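Local coordinates for DUF655 domain-containing protein (Archaeoglobus fulgidus, PDB 2I5H), which is of unknown function but belongs to the DUF655 family of the helix-hairpin-helix clan, which suggests a possible role in binding nucleic acid, at residues A[22-27]-A[100-105]. Residues are numbered along the deposited sequence; the frame is centred on the assembly and turned at random.
Sequences YVLDFM and TELPYV
The bent strand 22-27 passes helix segment 100-105 with Tyr22 CA 7.1 Å from Val105 CA and Leu24 CA 5.8 Å from Glu101 CA. No hydrogen bond joins the two segments. With CG anti to the carbonyl carbon (chi1 -60°), the branched end of Leu24 is brought to the helix, where CD2 meets Val105 CG2 at 3.8 Å. The same methyl lies 4.0 Å from Leu102 CD1. Both neighbours are crossed at a slant. Val105 spreads its two methyls along the strand: CG2 goes to Leu24, while CG1 touches Tyr22 CB at 3.4 Å and also borders Leu24 CD2. The Tyr22 ring then leads away and meets the ring of His108. Shortening Val105 to an alanine would probably open a gap beside Tyr22 CB and leave Leu24 CD2 only CB to touch at this position. Beyond Leu24, the aliphatic part of Glu101 packs on the backbone, with CG 3.6 Å from Leu24 O. Val48 of strand 44-49 touches both Leu24 and Val105. A classic beta bulge, Leu24 and Asp25 opposite Gln46, marks the corner of the strand. This is apolar packing of a helix against an antiparallel sheet, joining helix 96-111 to strand 20-27 at the bulge.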
loop_
_atom_site.group_PDB
_atom_site.type_symbol
_atom_site.label_atom_id
_atom_site.label_comp_id
_atom_site.label_asym_id
_atom_site.label_seq_id
_atom_site.Cartn_x
_atom_site.Cartn_y
_atom_site.Cartn_z
ATOM N N TYR A 22 -1.874 -4.449 7.332
ATOM C CA TYR A 22 -1.362 -5.751 6.926
ATOM C C TYR A 22 0.099 -5.895 7.350
ATOM O O TYR A 22 0.895 -4.960 7.223
ATOM C CB TYR A 22 -1.512 -5.914 5.409
ATOM C CG TYR A 22 -2.926 -6.242 4.964
ATOM C CD1 TYR A 22 -3.292 -7.552 4.651
ATOM C CD2 TYR A 22 -3.895 -5.248 4.857
ATOM C CE1 TYR A 22 -4.588 -7.865 4.239
ATOM C CE2 TYR A 22 -5.199 -5.548 4.445
ATOM C CZ TYR A 22 -5.534 -6.857 4.137
ATOM O OH TYR A 22 -6.808 -7.156 3.709
ATOM N N VAL A 23 0.442 -7.070 7.868
ATOM C CA VAL A 23 1.784 -7.344 8.347
ATOM C C VAL A 23 2.822 -7.464 7.235
ATOM O O VAL A 23 2.640 -8.212 6.275
ATOM C CB VAL A 23 1.810 -8.639 9.194
ATOM C CG1 VAL A 23 3.228 -8.949 9.626
ATOM C CG2 VAL A 23 0.898 -8.486 10.400
ATOM N N LEU A 24 3.907 -6.715 7.383
ATOM C CA LEU A 24 5.005 -6.722 6.429
ATOM C C LEU A 24 6.164 -7.553 6.955
ATOM O O LEU A 24 6.879 -8.201 6.188
ATOM C CB LEU A 24 5.509 -5.295 6.186
ATOM C CG LEU A 24 4.533 -4.253 5.635
ATOM C CD1 LEU A 24 5.192 -2.876 5.664
ATOM C CD2 LEU A 24 4.132 -4.619 4.215
ATOM N N ASP A 25 6.347 -7.524 8.272
ATOM C CA ASP A 25 7.445 -8.233 8.908
ATOM C C ASP A 25 7.182 -8.346 10.406
ATOM O O ASP A 25 6.746 -7.379 11.038
ATOM C CB ASP A 25 8.744 -7.451 8.642
ATOM C CG ASP A 25 9.987 -8.166 9.141
ATOM O OD1 ASP A 25 10.044 -9.409 9.071
ATOM O OD2 ASP A 25 10.921 -7.473 9.586
ATOM N N PHE A 26 7.419 -9.530 10.962
ATOM C CA PHE A 26 7.241 -9.744 12.397
ATOM C C PHE A 26 8.581 -10.096 13.041
ATOM O O PHE A 26 9.300 -10.991 12.569
ATOM C CB PHE A 26 6.216 -10.853 12.674
ATOM C CG PHE A 26 6.100 -11.217 14.138
ATOM C CD1 PHE A 26 5.902 -10.224 15.107
ATOM C CD2 PHE A 26 6.223 -12.540 14.552
ATOM C CE1 PHE A 26 5.832 -10.549 16.466
ATOM C CE2 PHE A 26 6.153 -12.879 15.914
ATOM C CZ PHE A 26 5.957 -11.880 16.874
ATOM N N MET A 27 8.918 -9.380 14.113
ATOM C CA MET A 27 10.171 -9.582 14.840
ATOM C C MET A 27 9.907 -9.966 16.294
ATOM O O MET A 27 9.702 -9.096 17.152
ATOM C CB MET A 27 11.004 -8.301 14.818
ATOM C CG MET A 27 11.423 -7.855 13.432
ATOM S SD MET A 27 12.034 -6.156 13.404
ATOM C CE MET A 27 10.532 -5.278 13.086
ATOM N N THR A 100 10.928 -5.688 1.004
ATOM C CA THR A 100 10.701 -6.688 -0.032
ATOM C C THR A 100 9.223 -7.054 -0.127
ATOM O O THR A 100 8.688 -7.219 -1.220
ATOM C CB THR A 100 11.487 -7.980 0.242
ATOM O OG1 THR A 100 12.879 -7.676 0.361
ATOM C CG2 THR A 100 11.283 -8.977 -0.898
ATOM N N GLU A 101 8.564 -7.167 1.022
ATOM C CA GLU A 101 7.158 -7.542 1.052
ATOM C C GLU A 101 6.184 -6.425 0.702
ATOM O O GLU A 101 5.088 -6.698 0.230
ATOM C CB GLU A 101 6.780 -8.104 2.431
ATOM C CG GLU A 101 7.497 -9.386 2.839
ATOM C CD GLU A 101 7.238 -10.552 1.893
ATOM O OE1 GLU A 101 6.174 -10.587 1.245
ATOM O OE2 GLU A 101 8.103 -11.449 1.812
ATOM N N LEU A 102 6.582 -5.174 0.922
ATOM C CA LEU A 102 5.691 -4.043 0.674
ATOM C C LEU A 102 4.905 -4.079 -0.636
ATOM O O LEU A 102 3.677 -4.003 -0.618
ATOM C CB LEU A 102 6.458 -2.714 0.785
ATOM C CG LEU A 102 5.604 -1.434 0.721
ATOM C CD1 LEU A 102 4.576 -1.423 1.858
ATOM C CD2 LEU A 102 6.506 -0.213 0.812
ATOM N N PRO A 103 5.586 -4.208 -1.790
ATOM C CA PRO A 103 4.818 -4.234 -3.040
ATOM C C PRO A 103 3.794 -5.367 -3.142
ATOM O O PRO A 103 2.710 -5.175 -3.694
ATOM C CB PRO A 103 5.907 -4.307 -4.120
ATOM C CG PRO A 103 7.030 -5.016 -3.422
ATOM C CD PRO A 103 7.026 -4.378 -2.049
ATOM N N TYR A 104 4.135 -6.540 -2.612
ATOM C CA TYR A 104 3.231 -7.688 -2.649
ATOM C C TYR A 104 2.025 -7.486 -1.748
ATOM O O TYR A 104 0.909 -7.873 -2.097
ATOM C CB TYR A 104 3.970 -8.960 -2.230
ATOM C CG TYR A 104 5.067 -9.349 -3.188
ATOM C CD1 TYR A 104 4.766 -9.849 -4.452
ATOM C CD2 TYR A 104 6.406 -9.174 -2.849
ATOM C CE1 TYR A 104 5.778 -10.163 -5.361
ATOM C CE2 TYR A 104 7.423 -9.482 -3.743
ATOM C CZ TYR A 104 7.099 -9.977 -5.000
ATOM O OH TYR A 104 8.105 -10.279 -5.888
ATOM N N VAL A 105 2.250 -6.887 -0.584
ATOM C CA VAL A 105 1.174 -6.638 0.363
ATOM C C VAL A 105 0.241 -5.536 -0.155
ATOM O O VAL A 105 -0.980 -5.652 -0.055
ATOM C CB VAL A 105 1.749 -6.272 1.753
ATOM C CG1 VAL A 105 0.635 -5.922 2.721
ATOM C CG2 VAL A 105 2.550 -7.453 2.298
#